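Local coordinates for protein nodulation fucosyltransferase NodZ (Bradyrhizobium sp., PDB 2HHC) that belongs to the NodZ family of nodulation proteins and probably adopts the two-domain GT-B fold of glycosyltransferases, at residues A[41-55]-A[68-80]. Numbering follows the deposited sequence.
Sequences RGSCYVEQPFSNAFP and PVICDDRVNQLSF
Asn52 meets residues 72-73 at two points. Its backbone N donates to Asp73 OD2 at 2.8 Å in the modelled conformer of Asp73, nearly along the C-O axis of the carboxylate, with a straight N-H...O angle of 171°. Its side-chain ND2 donates to Asp72 O at 3.0 Å; the acceptor lies in the amide plane of Asn52, but the donor sits above the Asp72 carbonyl plane. With CG anti to the backbone N (chi1 -168°), the amide reaches toward residues 71-72, where ND2 also donates to Ile38 O and OD1 accepts from Trp40 N. OD1 further takes a weak capping bond from Phe54 N, at the turn into helix 54-57, so both ends of this buried amide are held.

Nearer the surface, Asn76 uses both ends of its amide across the contact: ND2 donates to Phe50 O at 2.8 Å, and OD1 accepts from Arg41 NH1 at 2.8 Å, a more bent bond (144°). Val75 CG2 covers one face of the Arg41 guanidinium, 3.5 Å from NE, while Arg41 NH2 forms a salt bridge with Asp39. One water links Val75 O to Arg41 NH2, weakly at the arginine.

These residues lie in the N-terminal half of a GT-B fold, where the connections meet at the C-terminal ends of the adjacent parallel strands 35-39 and 67-70. Asp72 OD1 closes an Asx turn with Arg74 N at the entry to the 3-10 segment 73-76.

Toward helix 54-57 the contact turns to packing. Cys71 CB packs obliquely against Phe54 CD2 at 3.7 Å, its SG also beside the ring, while Pro55 CD lies against the carbonyl oxygen of Cys71, 3.3 Å from Cys71 O. Trp40 meets the Phe54 ring edge-to-face.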
ATOM      1  N   ARG A  41       3.798  11.456  -9.087  1.00 29.86           N
ATOM      2  CA  ARG A  41       4.124  11.549 -10.521  1.00 30.06           C
ATOM      3  C   ARG A  41       4.835  10.303 -10.965  1.00 30.40           C
ATOM      4  O   ARG A  41       5.717   9.813 -10.269  1.00 30.77           O
ATOM      5  CB  ARG A  41       5.015  12.770 -10.800  1.00 29.95           C
ATOM      6  CG  ARG A  41       4.248  14.095 -10.681  1.00 30.52           C
ATOM      7  CD  ARG A  41       5.108  15.345 -10.882  1.00 29.73           C
ATOM      8  NE  ARG A  41       6.082  15.422  -9.827  1.00 30.22           N
ATOM      9  CZ  ARG A  41       7.054  16.320  -9.781  1.00 30.44           C
ATOM     10  NH1 ARG A  41       7.083  17.261 -10.708  1.00 31.50           N
ATOM     11  NH2 ARG A  41       7.970  16.281  -8.808  1.00 31.35           N
ATOM     12  N   GLY A  42       4.429   9.789 -12.102  1.00 30.50           N
ATOM     13  CA  GLY A  42       5.055   8.566 -12.676  1.00 30.12           C
ATOM     14  C   GLY A  42       4.547   7.243 -12.108  1.00 30.39           C
ATOM     15  O   GLY A  42       5.121   6.169 -12.387  1.00 31.65           O
ATOM     16  N   SER A  43       3.425   7.303 -11.381  1.00 31.37           N
ATOM     17  CA  SER A  43       2.734   6.102 -10.915  1.00 31.28           C
ATOM     18  C   SER A  43       2.530   5.091 -12.036  1.00 31.58           C
ATOM     19  O   SER A  43       2.224   5.418 -13.185  1.00 31.25           O
ATOM     20  CB  SER A  43       1.351   6.491 -10.387  1.00 31.70           C
ATOM     21  OG  SER A  43       0.542   5.358 -10.120  1.00 33.48           O
ATOM     22  N   CYS A  44       2.663   3.814 -11.674  1.00 32.79           N
ATOM     23  CA  CYS A  44       2.354   2.707 -12.583  1.00 33.43           C
ATOM     24  C   CYS A  44       0.926   2.722 -13.106  1.00 33.51           C
ATOM     25  O   CYS A  44       0.615   2.076 -14.104  1.00 34.34           O
ATOM     26  CB  CYS A  44       2.669   1.331 -11.937  1.00 34.64           C
ATOM     27  SG  CYS A  44       1.799   1.008 -10.425  1.00 36.15           S
ATOM     28  N   TYR A  45       0.048   3.455 -12.426  1.00 33.53           N
ATOM     29  CA  TYR A  45      -1.353   3.465 -12.824  1.00 34.29           C
ATOM     30  C   TYR A  45      -1.737   4.659 -13.689  1.00 35.10           C
ATOM     31  O   TYR A  45      -2.848   4.713 -14.205  1.00 37.02           O
ATOM     32  CB  TYR A  45      -2.261   3.432 -11.643  0.70 33.55           C
ATOM     33  CG  TYR A  45      -2.108   2.180 -10.859  0.70 33.35           C
ATOM     34  CD1 TYR A  45      -2.411   0.947 -11.409  0.70 32.74           C
ATOM     35  CD2 TYR A  45      -1.614   2.231  -9.586  0.70 31.90           C
ATOM     36  CE1 TYR A  45      -2.243  -0.231 -10.673  0.70 32.86           C
ATOM     37  CE2 TYR A  45      -1.425   1.076  -8.855  0.70 36.83           C
ATOM     38  CZ  TYR A  45      -1.764  -0.118  -9.373  0.70 34.75           C
ATOM     39  OH  TYR A  45      -1.576  -1.240  -8.612  0.70 37.95           O
ATOM     40  N   VAL A  46      -0.864   5.635 -13.836  1.00 35.47           N
ATOM     41  CA  VAL A  46      -1.213   6.841 -14.583  1.00 37.27           C
ATOM     42  C   VAL A  46      -0.294   6.949 -15.811  1.00 38.19           C
ATOM     43  O   VAL A  46       0.929   7.033 -15.654  1.00 41.19           O
ATOM     44  CB  VAL A  46      -1.067   8.051 -13.656  1.00 37.82           C
ATOM     45  CG1 VAL A  46      -1.284   9.386 -14.389  1.00 38.93           C
ATOM     46  CG2 VAL A  46      -2.077   7.898 -12.504  1.00 38.18           C
ATOM     47  N   GLU A  47      -0.890   7.035 -16.992  1.00 38.75           N
ATOM     48  CA  GLU A  47      -0.156   7.056 -18.254  1.00 38.79           C
ATOM     49  C   GLU A  47       0.681   8.332 -18.422  1.00 38.94           C
ATOM     50  O   GLU A  47       1.802   8.297 -18.905  1.00 41.10           O
ATOM     51  CB  GLU A  47      -1.181   6.908 -19.413  0.50 38.78           C
ATOM     52  CG  GLU A  47      -0.607   6.642 -20.822  0.50 39.68           C
ATOM     53  CD  GLU A  47      -1.675   6.710 -21.943  0.50 41.04           C
ATOM     54  OE1 GLU A  47      -2.316   7.777 -22.111  0.50 45.00           O
ATOM     55  OE2 GLU A  47      -1.857   5.705 -22.680  0.50 43.22           O
ATOM     56  N   GLN A  48       0.149   9.447 -17.970  1.00 38.01           N
ATOM     57  CA  GLN A  48       0.787  10.748 -18.177  1.00 37.97           C
ATOM     58  C   GLN A  48       1.900  10.929 -17.123  1.00 37.43           C
ATOM     59  O   GLN A  48       1.613  11.006 -15.939  1.00 37.88           O
ATOM     60  CB  GLN A  48      -0.275  11.844 -18.050  1.00 38.78           C
ATOM     61  CG  GLN A  48      -1.412  11.795 -19.069  1.00 41.43           C
ATOM     62  CD  GLN A  48      -2.522  10.749 -18.796  1.00 44.15           C
ATOM     63  OE1 GLN A  48      -2.644  10.197 -17.701  1.00 41.47           O
ATOM     64  NE2 GLN A  48      -3.354  10.498 -19.829  1.00 45.07           N
ATOM     65  N   PRO A  49       3.186  11.044 -17.533  1.00 36.34           N
ATOM     66  CA  PRO A  49       4.259  10.915 -16.558  1.00 36.23           C
ATOM     67  C   PRO A  49       4.441  12.061 -15.559  1.00 35.07           C
ATOM     68  O   PRO A  49       5.108  11.893 -14.524  1.00 36.80           O
ATOM     69  CB  PRO A  49       5.505  10.884 -17.439  1.00 36.83           C
ATOM     70  CG  PRO A  49       5.124  11.658 -18.606  1.00 36.62           C
ATOM     71  CD  PRO A  49       3.723  11.267 -18.891  1.00 37.46           C
ATOM     72  N   PHE A  50       3.853  13.226 -15.844  1.00 33.34           N
ATOM     73  CA  PHE A  50       4.028  14.374 -14.955  1.00 33.24           C
ATOM     74  C   PHE A  50       2.779  14.699 -14.139  1.00 33.97           C
ATOM     75  O   PHE A  50       2.778  15.633 -13.353  1.00 34.82           O
ATOM     76  CB  PHE A  50       4.525  15.591 -15.707  1.00 32.81           C
ATOM     77  CG  PHE A  50       5.639  15.277 -16.673  1.00 32.80           C
ATOM     78  CD1 PHE A  50       6.801  14.672 -16.231  1.00 36.05           C
ATOM     79  CD2 PHE A  50       5.490  15.559 -18.000  1.00 36.41           C
ATOM     80  CE1 PHE A  50       7.823  14.395 -17.133  1.00 34.66           C
ATOM     81  CE2 PHE A  50       6.510  15.255 -18.896  1.00 34.03           C
ATOM     82  CZ  PHE A  50       7.669  14.658 -18.419  1.00 34.17           C
ATOM     83  N   SER A  51       1.732  13.899 -14.278  1.00 32.71           N
ATOM     84  CA  SER A  51       0.509  14.102 -13.523  1.00 31.96           C
ATOM     85  C   SER A  51       0.671  13.472 -12.154  1.00 31.61           C
ATOM     86  O   SER A  51       1.077  12.280 -12.054  1.00 32.56           O
ATOM     87  CB  SER A  51      -0.633  13.412 -14.260  1.00 33.00           C
ATOM     88  OG  SER A  51      -1.817  13.548 -13.545  1.00 37.83           O
ATOM     89  N   ASN A  52       0.351  14.204 -11.070  1.00 30.64           N
ATOM     90  CA  ASN A  52       0.450  13.610  -9.759  1.00 30.29           C
ATOM     91  C   ASN A  52      -0.721  12.664  -9.562  1.00 30.75           C
ATOM     92  O   ASN A  52      -1.845  13.112  -9.650  1.00 32.09           O
ATOM     93  CB  ASN A  52       0.436  14.732  -8.715  1.00 30.44           C
ATOM     94  CG  ASN A  52       0.818  14.283  -7.322  1.00 31.09           C
ATOM     95  OD1 ASN A  52       0.844  13.091  -7.041  1.00 31.43           O
ATOM     96  ND2 ASN A  52       1.124  15.229  -6.445  1.00 30.22           N
ATOM     97  N   ALA A  53      -0.451  11.378  -9.394  1.00 30.30           N
ATOM     98  CA  ALA A  53      -1.522  10.385  -9.333  1.00 29.60           C
ATOM     99  C   ALA A  53      -2.351  10.460  -8.075  1.00 30.35           C
ATOM    100  O   ALA A  53      -3.459   9.916  -8.048  1.00 30.05           O
ATOM    101  CB  ALA A  53      -0.938   8.994  -9.447  1.00 31.76           C
ATOM    102  N   PHE A  54      -1.853  11.072  -7.011  1.00 30.42           N
ATOM    103  CA  PHE A  54      -2.609  11.016  -5.739  1.00 30.43           C
ATOM    104  C   PHE A  54      -4.087  11.465  -5.921  1.00 30.16           C
ATOM    105  O   PHE A  54      -5.013  10.750  -5.482  1.00 30.09           O
ATOM    106  CB  PHE A  54      -1.877  11.736  -4.592  1.00 30.62           C
ATOM    107  CG  PHE A  54      -2.572  11.632  -3.284  1.00 31.99           C
ATOM    108  CD1 PHE A  54      -2.371  10.562  -2.432  1.00 31.64           C
ATOM    109  CD2 PHE A  54      -3.444  12.614  -2.921  1.00 31.89           C
ATOM    110  CE1 PHE A  54      -3.059  10.543  -1.192  1.00 31.50           C
ATOM    111  CE2 PHE A  54      -4.158  12.594  -1.704  1.00 30.57           C
ATOM    112  CZ  PHE A  54      -3.910  11.522  -0.841  1.00 31.07           C
ATOM    113  N   PRO A  55      -4.378  12.654  -6.511  1.00 29.79           N
ATOM    114  CA  PRO A  55      -5.766  13.068  -6.695  1.00 29.10           C
ATOM    115  C   PRO A  55      -6.632  12.257  -7.648  1.00 28.67           C
ATOM    116  O   PRO A  55      -7.806  12.450  -7.721  1.00 29.98           O
ATOM    117  CB  PRO A  55      -5.644  14.514  -7.201  1.00 30.35           C
ATOM    118  CG  PRO A  55      -4.245  14.914  -6.894  1.00 30.85           C
ATOM    119  CD  PRO A  55      -3.433  13.698  -6.919  1.00 30.11           C
ATOM    120  N   PRO A  68       0.966  19.937   7.590  1.00 30.91           N
ATOM    121  CA  PRO A  68       0.463  20.466   6.322  1.00 30.88           C
ATOM    122  C   PRO A  68       0.857  19.570   5.159  1.00 29.83           C
ATOM    123  O   PRO A  68       1.953  18.975   5.134  1.00 29.92           O
ATOM    124  CB  PRO A  68       1.193  21.824   6.194  1.00 29.88           C
ATOM    125  CG  PRO A  68       1.772  22.088   7.498  1.00 32.85           C
ATOM    126  CD  PRO A  68       2.003  20.805   8.176  1.00 32.36           C
ATOM    127  N   VAL A  69      -0.011  19.451   4.154  1.00 29.07           N
ATOM    128  CA  VAL A  69       0.184  18.547   3.012  1.00 30.40           C
ATOM    129  C   VAL A  69      -0.072  19.259   1.704  1.00 29.35           C
ATOM    130  O   VAL A  69      -1.040  19.972   1.568  1.00 30.25           O
ATOM    131  CB  VAL A  69      -0.757  17.342   3.102  1.00 29.46           C
ATOM    132  CG1 VAL A  69      -0.670  16.447   1.876  1.00 31.13           C
ATOM    133  CG2 VAL A  69      -0.470  16.555   4.356  1.00 29.83           C
ATOM    134  N   ILE A  70       0.825  19.014   0.749  1.00 29.73           N
ATOM    135  CA  ILE A  70       0.664  19.358  -0.669  1.00 29.75           C
ATOM    136  C   ILE A  70       0.558  18.049  -1.420  1.00 30.23           C
ATOM    137  O   ILE A  70       1.498  17.264  -1.440  1.00 31.07           O
ATOM    138  CB  ILE A  70       1.839  20.167  -1.183  1.00 30.24           C
ATOM    139  CG1 ILE A  70       1.948  21.507  -0.430  1.00 30.62           C
ATOM    140  CG2 ILE A  70       1.667  20.461  -2.669  1.00 30.73           C
ATOM    141  CD1 ILE A  70       3.247  22.254  -0.606  1.00 31.70           C
ATOM    142  N   CYS A  71      -0.568  17.806  -2.085  1.00 30.85           N
ATOM    143  CA  CYS A  71      -0.839  16.504  -2.693  1.00 29.89           C
ATOM    144  C   CYS A  71      -1.231  16.524  -4.164  1.00 31.49           C
ATOM    145  O   CYS A  71      -1.724  15.492  -4.678  1.00 32.01           O
ATOM    146  CB  CYS A  71      -2.058  15.869  -1.981  1.00 30.21           C
ATOM    147  SG  CYS A  71      -3.659  16.620  -2.360  1.00 30.04           S
ATOM    148  N   ASP A  72      -0.974  17.616  -4.869  1.00 29.98           N
ATOM    149  CA  ASP A  72      -1.569  17.806  -6.147  1.00 29.90           C
ATOM    150  C   ASP A  72      -0.618  18.335  -7.211  1.00 30.04           C
ATOM    151  O   ASP A  72       0.589  18.122  -7.073  1.00 29.66           O
ATOM    152  CB  ASP A  72      -2.785  18.665  -5.972  1.00 30.39           C
ATOM    153  CG  ASP A  72      -2.471  20.061  -5.420  1.00 31.55           C
ATOM    154  OD1 ASP A  72      -1.312  20.511  -5.525  1.00 31.46           O
ATOM    155  OD2 ASP A  72      -3.405  20.716  -4.892  1.00 35.84           O
ATOM    156  N   ASP A  73      -1.101  18.954  -8.267  1.00 31.52           N
ATOM    157  CA  ASP A  73      -0.210  19.366  -9.339  1.00 31.16           C
ATOM    158  C   ASP A  73       0.693  20.550  -9.008  1.00 30.08           C
ATOM    159  O   ASP A  73       1.541  20.922  -9.808  1.00 29.10           O
ATOM    160  CB  ASP A  73      -0.902  19.434 -10.707  0.65 32.71           C
ATOM    161  CG  ASP A  73      -1.171  17.994 -11.380  0.65 34.90           C
ATOM    162  OD1 ASP A  73      -1.999  18.024 -12.317  0.65 41.31           O
ATOM    163  OD2 ASP A  73      -0.564  16.902 -11.076  0.65 33.31           O
ATOM    164  N   ARG A  74       0.561  21.140  -7.826  1.00 30.66           N
ATOM    165  CA  ARG A  74       1.524  22.145  -7.383  1.00 31.04           C
ATOM    166  C   ARG A  74       2.953  21.579  -7.355  1.00 30.96           C
ATOM    167  O   ARG A  74       3.906  22.348  -7.455  1.00 31.46           O
ATOM    168  CB  ARG A  74       1.142  22.711  -6.026  1.00 31.37           C
ATOM    169  CG  ARG A  74       0.004  23.657  -6.116  1.00 29.98           C
ATOM    170  CD  ARG A  74      -0.450  24.170  -4.719  1.00 31.66           C
ATOM    171  NE  ARG A  74      -1.103  23.078  -4.029  1.00 35.08           N
ATOM    172  CZ  ARG A  74      -1.431  23.042  -2.745  1.00 37.31           C
ATOM    173  NH1 ARG A  74      -1.132  24.047  -1.959  1.00 39.39           N
ATOM    174  NH2 ARG A  74      -2.052  21.965  -2.275  1.00 37.68           N
ATOM    175  N   VAL A  75       3.125  20.271  -7.283  1.00 31.23           N
ATOM    176  CA  VAL A  75       4.485  19.710  -7.423  1.00 30.65           C
ATOM    177  C   VAL A  75       5.180  20.138  -8.737  1.00 31.48           C
ATOM    178  O   VAL A  75       6.410  20.136  -8.819  1.00 31.87           O
ATOM    179  CB  VAL A  75       4.471  18.178  -7.238  1.00 31.54           C
ATOM    180  CG1 VAL A  75       3.999  17.833  -5.852  1.00 32.61           C
ATOM    181  CG2 VAL A  75       3.675  17.471  -8.317  1.00 31.99           C
ATOM    182  N   ASN A  76       4.405  20.465  -9.765  1.00 30.80           N
ATOM    183  CA  ASN A  76       4.926  20.905 -11.055  1.00 31.62           C
ATOM    184  C   ASN A  76       5.118  22.414 -11.142  1.00 33.54           C
ATOM    185  O   ASN A  76       5.595  22.921 -12.173  1.00 35.74           O
ATOM    186  CB  ASN A  76       3.995  20.465 -12.169  1.00 30.53           C
ATOM    187  CG  ASN A  76       4.033  18.988 -12.405  1.00 30.68           C
ATOM    188  OD1 ASN A  76       5.073  18.358 -12.248  1.00 30.74           O
ATOM    189  ND2 ASN A  76       2.878  18.388 -12.689  1.00 33.63           N
ATOM    190  N   GLN A  77       4.733  23.157 -10.097  1.00 33.33           N
ATOM    191  CA  GLN A  77       4.924  24.604 -10.081  1.00 34.53           C
ATOM    192  C   GLN A  77       5.950  25.086  -9.033  1.00 34.37           C
ATOM    193  O   GLN A  77       6.720  26.030  -9.270  1.00 37.53           O
ATOM    194  CB  GLN A  77       3.572  25.301  -9.759  0.50 35.50           C
ATOM    195  CG  GLN A  77       2.267  24.782 -10.458  0.50 35.93           C
ATOM    196  CD  GLN A  77       0.946  25.211  -9.761  0.50 36.91           C
ATOM    197  OE1 GLN A  77       0.853  26.278  -9.142  0.50 39.29           O
ATOM    198  NE2 GLN A  77      -0.080  24.376  -9.893  0.50 42.11           N
ATOM    199  N   LEU A  78       5.931  24.478  -7.872  1.00 33.05           N
ATOM    200  CA  LEU A  78       6.739  24.882  -6.736  1.00 33.06           C
ATOM    201  C   LEU A  78       8.167  24.388  -6.885  1.00 33.22           C
ATOM    202  O   LEU A  78       8.392  23.304  -7.454  1.00 36.32           O
ATOM    203  CB  LEU A  78       6.140  24.290  -5.436  1.00 33.66           C
ATOM    204  CG  LEU A  78       4.734  24.850  -5.162  1.00 35.04           C
ATOM    205  CD1 LEU A  78       4.057  24.090  -4.038  1.00 37.89           C
ATOM    206  CD2 LEU A  78       4.771  26.346  -4.853  1.00 36.04           C
ATOM    207  N   SER A  79       9.115  25.188  -6.414  1.00 32.60           N
ATOM    208  CA  SER A  79      10.511  24.864  -6.357  1.00 34.17           C
ATOM    209  C   SER A  79      10.869  24.566  -4.915  1.00 34.33           C
ATOM    210  O   SER A  79      11.119  25.483  -4.105  1.00 35.89           O
ATOM    211  CB  SER A  79      11.360  26.028  -6.847  1.00 35.13           C
ATOM    212  OG  SER A  79      11.217  26.202  -8.247  1.00 39.27           O
ATOM    213  N   PHE A  80      10.949  23.287  -4.561  1.00 34.67           N
ATOM    214  CA  PHE A  80      11.219  22.924  -3.179  1.00 34.20           C
ATOM    215  C   PHE A  80      12.688  23.211  -2.890  1.00 34.48           C
ATOM    216  O   PHE A  80      13.525  22.860  -3.677  1.00 36.84           O
ATOM    217  CB  PHE A  80      10.788  21.453  -2.889  1.00 35.99           C
ATOM    218  CG  PHE A  80       9.282  21.253  -3.037  1.00 33.61           C
ATOM    219  CD1 PHE A  80       8.397  21.892  -2.216  1.00 35.79           C
ATOM    220  CD2 PHE A  80       8.757  20.453  -4.081  1.00 37.34           C
ATOM    221  CE1 PHE A  80       6.997  21.789  -2.389  1.00 37.09           C
ATOM    222  CE2 PHE A  80       7.365  20.366  -4.237  1.00 35.28           C
ATOM    223  CZ  PHE A  80       6.517  21.008  -3.397  1.00 36.15           C
TER
HETATM  224  O   HOH W   1       8.541  18.963  -7.487  1.00 25.89           O
HETATM  225  O   HOH W   2      -2.581  16.062 -13.794  1.00 44.56           O